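Local coordinates for protein photoreceptor-histidine kinase BphP (PDB 6BAF) that senses light through a bound bilin chromophore and, as a phytochrome histidine kinase, probably passes the signal on by phosphorylation, at residues Met257-Trp268 and Cys290-Leu301; Gln140-Gln148 and Ser171-Ala179. All blocks are in the same frame, centred on the assembly; numbering follows the deposited sequence. Where two conformers were deposited one is given.

Interaction 1: residues Met257-Trp268 and Cys290-Leu301; sequences MSISLMKDGKLW and CEFLGEVMSSLL. With BLR (3-[5-[(Z)-(4-ethenyl-3-methyl-5-oxidanylidene-pyrrol-2-ylidene)methyl]-2-[[5-[(Z)-(3-ethenyl-4-methyl-5-oxidanylidene-pyrrol-2-ylidene)methyl]-3-(3-hydroxy-3-oxopropyl)-4-methyl-1H-pyrrol-2-yl]methyl]-4-methyl-1H-pyrrol-3-yl]propanoic acid), chain B.
The hydroxyl of S298 receives the backbone N-H of M262, with M262 N 3.0 Å from S298 OG and the bond nearly straight at 166°. The same OG donates to G294 O one helical turn back, 2.8 Å away, from above the carbonyl plane, while S298 N reaches that oxygen from its opposite face. OG lies beside its own backbone N (chi1 -63°), which lets it turn back to G294 and still meet the strand. An alanine here would probably leave M262 N without this acceptor and open a small gap beside L261. Beyond the serine, L301 CD1 sits over one face of W268, 3.9 Å from the centroid of the five-membered ring, a CH-pi contact. L261 CD1 meets M297 SD at 3.8 Å, and I259 CD1 rests on C290 CB at 3.7 Å. G294, without a side chain, lets the helix approach I259, since a CB there would clash with I259 CG2. On the far face of the strand, S258 OG donates to propionate O1A of the bilin at 2.6 Å and also bonds R208. E295 forms a salt bridge to R134 of the second subunit. Strand 207-210 flanks 257-263, and helix 139-154 packs against M297.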
loop_
_atom_site.group_PDB
_atom_site.type_symbol
_atom_site.label_atom_id
_atom_site.label_comp_id
_atom_site.label_asym_id
_atom_site.label_seq_id
_atom_site.Cartn_x
_atom_site.Cartn_y
_atom_site.Cartn_z
ATOM N N MET A 257 -19.738 3.219 -8.014
ATOM C CA MET A 257 -18.863 3.310 -6.855
ATOM C C MET A 257 -18.398 4.748 -6.773
ATOM O O MET A 257 -18.084 5.337 -7.808
ATOM C CB MET A 257 -17.653 2.345 -6.976
ATOM C CG MET A 257 -16.650 2.428 -5.810
ATOM S SD MET A 257 -15.150 1.348 -5.984
ATOM C CE MET A 257 -14.203 2.335 -7.151
ATOM N N SER A 258 -18.380 5.342 -5.575
ATOM C CA SER A 258 -17.793 6.669 -5.454
ATOM C C SER A 258 -16.931 6.741 -4.199
ATOM O O SER A 258 -17.057 5.937 -3.269
ATOM C CB SER A 258 -18.846 7.808 -5.475
ATOM O OG SER A 258 -19.881 7.586 -4.513
ATOM N N ILE A 259 -16.024 7.708 -4.221
ATOM C CA ILE A 259 -15.035 7.934 -3.185
ATOM C C ILE A 259 -15.034 9.421 -2.894
ATOM O O ILE A 259 -14.979 10.238 -3.820
ATOM C CB ILE A 259 -13.642 7.431 -3.634
ATOM C CG1 ILE A 259 -13.708 5.915 -3.794
ATOM C CG2 ILE A 259 -12.559 7.760 -2.596
ATOM C CD1 ILE A 259 -12.704 5.387 -4.800
ATOM N N SER A 260 -15.081 9.781 -1.612
ATOM C CA SER A 260 -15.110 11.183 -1.217
ATOM C C SER A 260 -13.733 11.811 -1.361
ATOM O O SER A 260 -12.724 11.211 -0.989
ATOM C CB SER A 260 -15.563 11.322 0.238
ATOM O OG SER A 260 -16.763 10.576 0.477
ATOM N N LEU A 261 -13.693 13.042 -1.850
ATOM C CA LEU A 261 -12.483 13.835 -1.848
ATOM C C LEU A 261 -12.656 14.891 -0.784
ATOM O O LEU A 261 -13.663 15.607 -0.780
ATOM C CB LEU A 261 -12.237 14.457 -3.218
ATOM C CG LEU A 261 -12.084 13.409 -4.320
ATOM C CD1 LEU A 261 -11.946 14.057 -5.678
ATOM C CD2 LEU A 261 -10.843 12.497 -4.043
ATOM N N MET A 262 -11.697 14.979 0.127
ATOM C CA MET A 262 -11.799 15.860 1.277
ATOM C C MET A 262 -10.742 16.948 1.194
ATOM O O MET A 262 -9.624 16.711 0.728
ATOM C CB MET A 262 -11.640 15.060 2.565
ATOM C CG MET A 262 -12.691 13.943 2.734
ATOM S SD MET A 262 -14.365 14.647 3.070
ATOM C CE MET A 262 -14.077 15.431 4.671
ATOM N N LYS A 263 -11.098 18.151 1.623
ATOM C CA LYS A 263 -10.145 19.255 1.670
ATOM C C LYS A 263 -10.498 20.136 2.852
ATOM O O LYS A 263 -11.624 20.639 2.932
ATOM C CB LYS A 263 -10.145 20.060 0.375
ATOM C CG LYS A 263 -9.429 21.403 0.542
ATOM C CD LYS A 263 -9.108 22.037 -0.800
ATOM C CE LYS A 263 -8.645 23.489 -0.657
ATOM N NZ LYS A 263 -8.050 23.916 -1.964
ATOM N N ASP A 264 -9.549 20.296 3.776
ATOM C CA ASP A 264 -9.778 21.056 5.007
ATOM C C ASP A 264 -10.966 20.500 5.798
ATOM O O ASP A 264 -11.780 21.255 6.332
ATOM C CB ASP A 264 -9.990 22.553 4.720
ATOM C CG ASP A 264 -8.781 23.222 4.014
ATOM O OD1 ASP A 264 -9.012 23.980 3.022
ATOM O OD2 ASP A 264 -7.615 23.003 4.452
ATOM N N GLY A 265 -11.085 19.175 5.868
ATOM C CA GLY A 265 -12.171 18.580 6.641
ATOM C C GLY A 265 -13.561 18.712 6.036
ATOM O O GLY A 265 -14.559 18.402 6.698
ATOM N N LYS A 266 -13.666 19.117 4.783
ATOM C CA LYS A 266 -14.957 19.364 4.170
ATOM C C LYS A 266 -14.985 18.687 2.809
ATOM O O LYS A 266 -13.948 18.581 2.148
ATOM C CB LYS A 266 -15.184 20.889 4.110
ATOM C CG LYS A 266 -16.039 21.393 2.987
ATOM C CD LYS A 266 -16.400 22.878 3.203
ATOM C CE LYS A 266 -16.712 23.595 1.886
ATOM N NZ LYS A 266 -15.951 24.884 1.815
ATOM N N LEU A 267 -16.158 18.171 2.416
ATOM C CA LEU A 267 -16.273 17.432 1.166
ATOM C C LEU A 267 -15.988 18.359 0.002
ATOM O O LEU A 267 -16.532 19.459 -0.075
ATOM C CB LEU A 267 -17.660 16.822 1.019
ATOM C CG LEU A 267 -17.934 15.827 -0.092
ATOM C CD1 LEU A 267 -17.075 14.520 0.086
ATOM C CD2 LEU A 267 -19.468 15.491 -0.094
ATOM N N TRP A 268 -15.069 17.943 -0.864
ATOM C CA TRP A 268 -14.590 18.742 -1.985
ATOM C C TRP A 268 -15.135 18.246 -3.307
ATOM O O TRP A 268 -15.355 19.036 -4.232
ATOM C CB TRP A 268 -13.050 18.685 -2.026
ATOM C CG TRP A 268 -12.352 19.524 -3.085
ATOM C CD1 TRP A 268 -11.873 20.814 -2.945
ATOM C CD2 TRP A 268 -12.064 19.136 -4.438
ATOM N NE1 TRP A 268 -11.279 21.219 -4.121
ATOM C CE2 TRP A 268 -11.374 20.207 -5.043
ATOM C CE3 TRP A 268 -12.274 17.966 -5.177
ATOM C CZ2 TRP A 268 -10.930 20.152 -6.353
ATOM C CZ3 TRP A 268 -11.845 17.919 -6.463
ATOM C CH2 TRP A 268 -11.160 19.007 -7.045
ATOM N N CYS A 290 -8.301 1.883 -4.359
ATOM C CA CYS A 290 -8.910 3.098 -4.897
ATOM C C CYS A 290 -9.159 4.108 -3.803
ATOM O O CYS A 290 -8.883 5.304 -3.981
ATOM C CB CYS A 290 -10.204 2.762 -5.613
ATOM S SG CYS A 290 -9.901 1.917 -7.166
ATOM N N GLU A 291 -9.666 3.661 -2.653
ATOM C CA GLU A 291 -9.921 4.611 -1.580
ATOM C C GLU A 291 -8.613 5.206 -1.075
ATOM O O GLU A 291 -8.554 6.394 -0.736
ATOM C CB GLU A 291 -10.759 3.951 -0.452
ATOM C CG GLU A 291 -10.071 2.947 0.505
ATOM C CD GLU A 291 -11.058 2.292 1.522
ATOM O OE1 GLU A 291 -12.269 2.543 1.403
ATOM O OE2 GLU A 291 -10.621 1.540 2.435
ATOM N N PHE A 292 -7.539 4.407 -1.051
ATOM C CA PHE A 292 -6.230 4.932 -0.661
ATOM C C PHE A 292 -5.756 6.014 -1.629
ATOM O O PHE A 292 -5.236 7.060 -1.211
ATOM C CB PHE A 292 -5.231 3.765 -0.600
ATOM C CG PHE A 292 -3.899 4.156 -0.075
ATOM C CD1 PHE A 292 -2.952 4.722 -0.915
ATOM C CD2 PHE A 292 -3.598 4.011 1.283
ATOM C CE1 PHE A 292 -1.712 5.125 -0.416
ATOM C CE2 PHE A 292 -2.352 4.402 1.776
ATOM C CZ PHE A 292 -1.422 4.964 0.927
ATOM N N LEU A 293 -5.951 5.797 -2.937
ATOM C CA LEU A 293 -5.611 6.843 -3.908
ATOM C C LEU A 293 -6.472 8.089 -3.733
ATOM O O LEU A 293 -5.981 9.219 -3.913
ATOM C CB LEU A 293 -5.743 6.289 -5.328
ATOM C CG LEU A 293 -4.635 5.243 -5.551
ATOM C CD1 LEU A 293 -4.787 4.568 -6.901
ATOM C CD2 LEU A 293 -3.225 5.876 -5.347
ATOM N N GLY A 294 -7.750 7.918 -3.358
ATOM C CA GLY A 294 -8.558 9.081 -3.032
ATOM C C GLY A 294 -8.016 9.867 -1.850
ATOM O O GLY A 294 -8.009 11.100 -1.859
ATOM N N GLU A 295 -7.563 9.175 -0.810
ATOM C CA GLU A 295 -6.907 9.896 0.285
ATOM C C GLU A 295 -5.660 10.628 -0.187
ATOM O O GLU A 295 -5.369 11.739 0.279
ATOM C CB GLU A 295 -6.533 8.927 1.399
ATOM C CG GLU A 295 -7.744 8.297 2.065
ATOM C CD GLU A 295 -7.447 7.812 3.486
ATOM O OE1 GLU A 295 -6.669 8.504 4.244
ATOM O OE2 GLU A 295 -8.038 6.747 3.839
ATOM N N VAL A 296 -4.858 10.001 -1.052
ATOM C CA VAL A 296 -3.651 10.696 -1.506
ATOM C C VAL A 296 -4.045 11.945 -2.269
ATOM O O VAL A 296 -3.611 13.055 -1.940
ATOM C CB VAL A 296 -2.759 9.774 -2.356
ATOM C CG1 VAL A 296 -1.659 10.624 -3.033
ATOM C CG2 VAL A 296 -2.180 8.668 -1.479
ATOM N N MET A 297 -4.926 11.788 -3.264
ATOM C CA MET A 297 -5.448 12.963 -3.974
ATOM C C MET A 297 -6.017 13.992 -3.016
ATOM O O MET A 297 -5.749 15.193 -3.156
ATOM C CB MET A 297 -6.521 12.564 -4.984
ATOM C CG MET A 297 -7.168 13.817 -5.611
ATOM S SD MET A 297 -8.386 13.401 -6.873
ATOM C CE MET A 297 -8.629 15.056 -7.608
ATOM N N SER A 298 -6.774 13.549 -1.998
ATOM C CA SER A 298 -7.309 14.539 -1.061
ATOM C C SER A 298 -6.185 15.304 -0.375
ATOM O O SER A 298 -6.298 16.521 -0.152
ATOM C CB SER A 298 -8.229 13.888 -0.016
ATOM O OG SER A 298 -9.367 13.296 -0.658
ATOM N N SER A 299 -5.086 14.611 -0.028
ATOM C CA SER A 299 -4.025 15.281 0.725
ATOM C C SER A 299 -3.247 16.240 -0.166
ATOM O O SER A 299 -2.812 17.293 0.307
ATOM C CB SER A 299 -3.103 14.247 1.388
ATOM O OG SER A 299 -2.391 13.504 0.395
ATOM N N LEU A 300 -3.148 15.937 -1.469
ATOM C CA LEU A 300 -2.546 16.807 -2.487
ATOM C C LEU A 300 -3.411 17.985 -2.913
ATOM O O LEU A 300 -2.931 18.815 -3.688
ATOM C CB LEU A 300 -2.244 16.023 -3.753
ATOM C CG LEU A 300 -1.180 14.940 -3.626
ATOM C CD1 LEU A 300 -0.973 14.274 -4.980
ATOM C CD2 LEU A 300 0.113 15.535 -3.087
ATOM N N LEU A 301 -4.685 18.054 -2.516
ATOM C CA LEU A 301 -5.467 19.261 -2.800
ATOM C C LEU A 301 -4.986 20.362 -1.852
ATOM O O LEU A 301 -5.654 20.670 -0.855
ATOM C CB LEU A 301 -6.985 19.007 -2.643
ATOM C CG LEU A 301 -7.598 17.911 -3.533
ATOM C CD1 LEU A 301 -9.026 17.523 -3.117
ATOM C CD2 LEU A 301 -7.527 18.242 -5.025
HETATM C CHA BLR B . -26.356 9.736 -3.968
HETATM N NA BLR B . -26.077 10.807 -6.247
HETATM C C1A BLR B . -25.602 10.078 -5.226
HETATM C C2A BLR B . -24.288 9.676 -5.484
HETATM C C3A BLR B . -23.937 10.191 -6.680
HETATM C C4A BLR B . -25.064 10.879 -7.153
HETATM C CMA BLR B . -22.540 10.019 -7.348
HETATM C CAA BLR B . -23.432 8.829 -4.540
HETATM C CBA BLR B . -23.729 7.311 -4.655
HETATM C CGA BLR B . -23.081 6.694 -5.905
HETATM O O1A BLR B . -21.822 6.777 -6.002
HETATM O O2A BLR B . -23.764 6.118 -6.835
HETATM C CHB BLR B . -25.263 11.672 -8.426
HETATM N NB BLR B . -24.092 10.194 -10.096
HETATM C C1B BLR B . -24.642 11.495 -9.557
HETATM C C2B BLR B . -24.372 12.526 -10.589
HETATM C C3B BLR B . -23.697 11.971 -11.690
HETATM C C4B BLR B . -23.479 10.516 -11.459
HETATM C CMB BLR B . -24.741 14.011 -10.497
HETATM O OB BLR B . -22.963 9.726 -12.167
HETATM C CAB BLR B . -23.252 12.812 -12.898
HETATM C CBB BLR B . -22.501 12.313 -13.851
HETATM N NC BLR B . -30.735 12.130 -6.327
HETATM C C1C BLR B . -31.530 12.942 -7.334
HETATM C C2C BLR B . -32.740 13.417 -6.598
HETATM C C3C BLR B . -32.736 12.986 -5.246
HETATM C C4C BLR B . -31.504 12.166 -5.017
HETATM C CMC BLR B . -33.796 14.279 -7.256
HETATM O OC BLR B . -31.264 13.145 -8.469
HETATM C CAC BLR B . -33.821 13.287 -4.194
HETATM C CBC BLR B . -34.226 14.542 -3.931
HETATM C CHD BLR B . -31.171 11.598 -3.899
HETATM N ND BLR B . -28.622 10.889 -4.462
HETATM C C1D BLR B . -29.846 10.929 -3.629
HETATM C C2D BLR B . -29.659 10.184 -2.395
HETATM C C3D BLR B . -28.291 9.682 -2.411
HETATM C C4D BLR B . -27.598 10.114 -3.678
HETATM C CMD BLR B . -30.713 10.009 -1.295
HETATM C CAD BLR B . -27.648 8.833 -1.334
HETATM C CBD BLR B . -27.724 7.376 -1.761
HETATM C CGD BLR B . -27.191 6.674 -0.527
HETATM O O1D BLR B . -25.990 6.898 -0.154
HETATM O O2D BLR B . -27.986 5.954 0.152
#

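Interaction 2: residues Gln140-Gln148 and Ser171-Ala179; sequences QELCEAVVQ and SVIAEARDA
Q140 NE2 donates to I173 O at 2.8 Å, the only direct hydrogen bond between the two segments, helix 140-148 and strand 171-177. It is nearly straight (170°), and the carbonyl oxygen lies almost in the plane of the amide. With CG anti to the backbone N and the chain bent at chi2 (65°), the glutamine folds its amide down onto the strand. Next to it, C143 CB meets A174 CB at 3.6 Å, and C143 SG lies 3.7 Å from I173 CD1. One turn on, V147 CG1 packs over the backbone N of A176 and the methyl of the same residue. At the solvent-facing margin a water accepts from E175 N at 2.9 Å and donates weakly to E144 OE2. The side chain of E175 itself leads away to the backbone amides of Y184 and L185. The small A174 and A176 let the axes of the two segments approach to 7.3 Å. The contact therefore joins helix to GAF sheet mainly by apolar packing, with direct hydrogen bonding supplied by one neutral amide and a weak water bridge linking the E144 carboxylate to the E175 backbone N-H.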
loop_
_atom_site.group_PDB
_atom_site.type_symbol
_atom_site.label_atom_id
_atom_site.label_comp_id
_atom_site.label_asym_id
_atom_site.label_seq_id
_atom_site.Cartn_x
_atom_site.Cartn_y
_atom_site.Cartn_z
ATOM N N GLN A 140 -5.668 19.895 -12.785
ATOM C CA GLN A 140 -6.326 19.182 -13.872
ATOM C C GLN A 140 -5.584 17.900 -14.243
ATOM O O GLN A 140 -6.219 16.906 -14.634
ATOM C CB GLN A 140 -6.467 20.085 -15.093
ATOM C CG GLN A 140 -7.326 19.465 -16.176
ATOM C CD GLN A 140 -8.792 19.276 -15.714
ATOM O OE1 GLN A 140 -9.379 20.147 -15.015
ATOM N NE2 GLN A 140 -9.386 18.130 -16.095
ATOM N N GLU A 141 -4.248 17.889 -14.143
ATOM C CA GLU A 141 -3.526 16.653 -14.450
ATOM C C GLU A 141 -3.723 15.630 -13.337
ATOM O O GLU A 141 -3.873 14.433 -13.614
ATOM C CB GLU A 141 -2.032 16.933 -14.672
ATOM C CG GLU A 141 -1.740 17.818 -15.890
ATOM C CD GLU A 141 -0.280 17.768 -16.354
ATOM O OE1 GLU A 141 0.608 17.382 -15.557
ATOM O OE2 GLU A 141 -0.032 18.088 -17.541
ATOM N N LEU A 142 -3.696 16.091 -12.077
ATOM C CA LEU A 142 -4.059 15.247 -10.942
ATOM C C LEU A 142 -5.393 14.542 -11.188
ATOM O O LEU A 142 -5.480 13.308 -11.118
ATOM C CB LEU A 142 -4.145 16.105 -9.687
ATOM C CG LEU A 142 -3.651 15.586 -8.346
ATOM C CD1 LEU A 142 -4.509 16.097 -7.250
ATOM C CD2 LEU A 142 -3.490 14.078 -8.295
ATOM N N CYS A 143 -6.441 15.318 -11.532
ATOM C CA CYS A 143 -7.762 14.735 -11.772
ATOM C C CYS A 143 -7.709 13.701 -12.883
ATOM O O CYS A 143 -8.243 12.592 -12.746
ATOM C CB CYS A 143 -8.794 15.842 -12.099
ATOM S SG CYS A 143 -8.998 17.049 -10.760
ATOM N N GLU A 144 -7.044 14.019 -13.987
ATOM C CA GLU A 144 -7.022 13.040 -15.076
ATOM C C GLU A 144 -6.218 11.795 -14.701
ATOM O O GLU A 144 -6.577 10.676 -15.101
ATOM C CB GLU A 144 -6.466 13.677 -16.364
ATOM C CG GLU A 144 -7.440 13.554 -17.603
ATOM C CD GLU A 144 -7.454 12.153 -18.275
ATOM O OE1 GLU A 144 -6.420 11.426 -18.149
ATOM O OE2 GLU A 144 -8.498 11.776 -18.914
ATOM N N ALA A 145 -5.153 11.960 -13.916
ATOM C CA ALA A 145 -4.380 10.796 -13.480
ATOM C C ALA A 145 -5.237 9.865 -12.618
ATOM O O ALA A 145 -5.244 8.641 -12.824
ATOM C CB ALA A 145 -3.124 11.268 -12.733
ATOM N N VAL A 146 -5.991 10.439 -11.672
ATOM C CA VAL A 146 -6.795 9.648 -10.727
ATOM C C VAL A 146 -7.859 8.849 -11.462
ATOM O O VAL A 146 -8.070 7.654 -11.229
ATOM C CB VAL A 146 -7.443 10.577 -9.685
ATOM C CG1 VAL A 146 -8.532 9.832 -8.911
ATOM C CG2 VAL A 146 -6.388 11.167 -8.761
ATOM N N VAL A 147 -8.528 9.502 -12.387
ATOM C CA VAL A 147 -9.651 8.895 -13.084
ATOM C C VAL A 147 -9.167 7.776 -14.020
ATOM O O VAL A 147 -9.753 6.677 -14.069
ATOM C CB VAL A 147 -10.378 10.089 -13.754
ATOM C CG1 VAL A 147 -10.237 10.225 -15.270
ATOM C CG2 VAL A 147 -11.731 10.362 -13.146
ATOM N N GLN A 148 -8.033 7.987 -14.703
ATOM C CA GLN A 148 -7.435 6.902 -15.488
ATOM C C GLN A 148 -6.977 5.757 -14.589
ATOM O O GLN A 148 -7.204 4.582 -14.897
ATOM C CB GLN A 148 -6.231 7.413 -16.299
ATOM C CG GLN A 148 -6.554 8.403 -17.409
ATOM C CD GLN A 148 -7.143 7.743 -18.669
ATOM O OE1 GLN A 148 -7.625 6.586 -18.644
ATOM N NE2 GLN A 148 -7.160 8.511 -19.771
ATOM N N SER A 171 -19.778 19.760 -10.796
ATOM C CA SER A 171 -19.255 19.817 -12.148
ATOM C C SER A 171 -18.404 18.593 -12.427
ATOM O O SER A 171 -17.574 18.222 -11.584
ATOM C CB SER A 171 -18.376 21.036 -12.340
ATOM O OG SER A 171 -19.160 22.191 -12.213
ATOM N N VAL A 172 -18.575 18.006 -13.615
ATOM C CA VAL A 172 -17.721 16.920 -14.097
ATOM C C VAL A 172 -16.468 17.558 -14.689
ATOM O O VAL A 172 -16.468 18.012 -15.843
ATOM C CB VAL A 172 -18.429 16.042 -15.116
ATOM C CG1 VAL A 172 -17.497 14.899 -15.541
ATOM C CG2 VAL A 172 -19.745 15.510 -14.527
ATOM N N ILE A 173 -15.396 17.617 -13.896
ATOM C CA ILE A 173 -14.175 18.294 -14.339
ATOM C C ILE A 173 -13.125 17.351 -14.942
ATOM O O ILE A 173 -12.153 17.837 -15.530
ATOM C CB ILE A 173 -13.550 19.097 -13.189
ATOM C CG1 ILE A 173 -12.964 18.148 -12.128
ATOM C CG2 ILE A 173 -14.560 20.083 -12.603
ATOM C CD1 ILE A 173 -12.217 18.921 -10.980
ATOM N N ALA A 174 -13.276 16.041 -14.822
ATOM C CA ALA A 174 -12.369 15.113 -15.500
ATOM C C ALA A 174 -13.100 13.807 -15.718
ATOM O O ALA A 174 -13.957 13.415 -14.914
ATOM C CB ALA A 174 -11.073 14.851 -14.712
ATOM N N GLU A 175 -12.784 13.143 -16.818
ATOM C CA GLU A 175 -13.479 11.908 -17.136
ATOM C C GLU A 175 -12.575 10.944 -17.893
ATOM O O GLU A 175 -11.935 11.341 -18.867
ATOM C CB GLU A 175 -14.708 12.214 -17.981
ATOM C CG GLU A 175 -15.473 11.015 -18.484
ATOM C CD GLU A 175 -16.781 11.483 -19.182
ATOM O OE1 GLU A 175 -16.706 12.409 -20.033
ATOM O OE2 GLU A 175 -17.883 10.966 -18.865
ATOM N N ALA A 176 -12.601 9.671 -17.505
ATOM C CA ALA A 176 -12.080 8.584 -18.307
ATOM C C ALA A 176 -13.190 7.589 -18.549
ATOM O O ALA A 176 -13.934 7.243 -17.625
ATOM C CB ALA A 176 -10.887 7.906 -17.600
ATOM N N ARG A 177 -13.277 7.082 -19.770
ATOM C CA ARG A 177 -14.449 6.339 -20.197
ATOM C C ARG A 177 -14.097 5.348 -21.291
ATOM O O ARG A 177 -13.275 5.635 -22.159
ATOM C CB ARG A 177 -15.543 7.287 -20.726
ATOM C CG ARG A 177 -14.988 8.537 -21.403
ATOM C CD ARG A 177 -16.075 9.446 -22.033
ATOM N NE ARG A 177 -16.687 8.722 -23.114
ATOM C CZ ARG A 177 -16.621 9.046 -24.401
ATOM N NH1 ARG A 177 -16.001 10.149 -24.811
ATOM N NH2 ARG A 177 -17.208 8.240 -25.268
ATOM N N ASP A 178 -14.723 4.182 -21.229
ATOM C CA ASP A 178 -14.915 3.360 -22.407
ATOM C C ASP A 178 -15.701 4.151 -23.453
ATOM O O ASP A 178 -16.400 5.114 -23.125
ATOM C CB ASP A 178 -15.675 2.096 -22.027
ATOM C CG ASP A 178 -15.550 1.008 -23.074
ATOM O OD1 ASP A 178 -14.471 0.363 -23.120
ATOM O OD2 ASP A 178 -16.526 0.802 -23.841
ATOM N N ALA A 179 -15.601 3.732 -24.729
ATOM C CA ALA A 179 -16.305 4.453 -25.796
ATOM C C ALA A 179 -17.805 4.166 -25.794
ATOM O O ALA A 179 -18.580 4.958 -26.337
ATOM C CB ALA A 179 -15.706 4.114 -27.160
HETATM O O HOH W 1 -10.822 14.255 -18.716
#

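In the fold
Interactions 1 and 2 lie side by side on one antiparallel sheet of the GAF domain, their centres about 14 Å apart, and each sets a helix against it. M297 of helix 284-300 joins them: its SD packs on V146 CG2 at 3.5 Å, and its CE meets C143 SG at 3.7 Å. Across the intervening strand 158-164, W268 CH2 comes to 4.1 Å from I173 CD1, so the aromatic residue of the first contact borders the apolar part of the second. Their relation to the chromophore differs. Interaction 1 includes S258, which binds a bilin propionate directly. In interaction 2 the side chain of E175 is about 7 Å from the bound BLR.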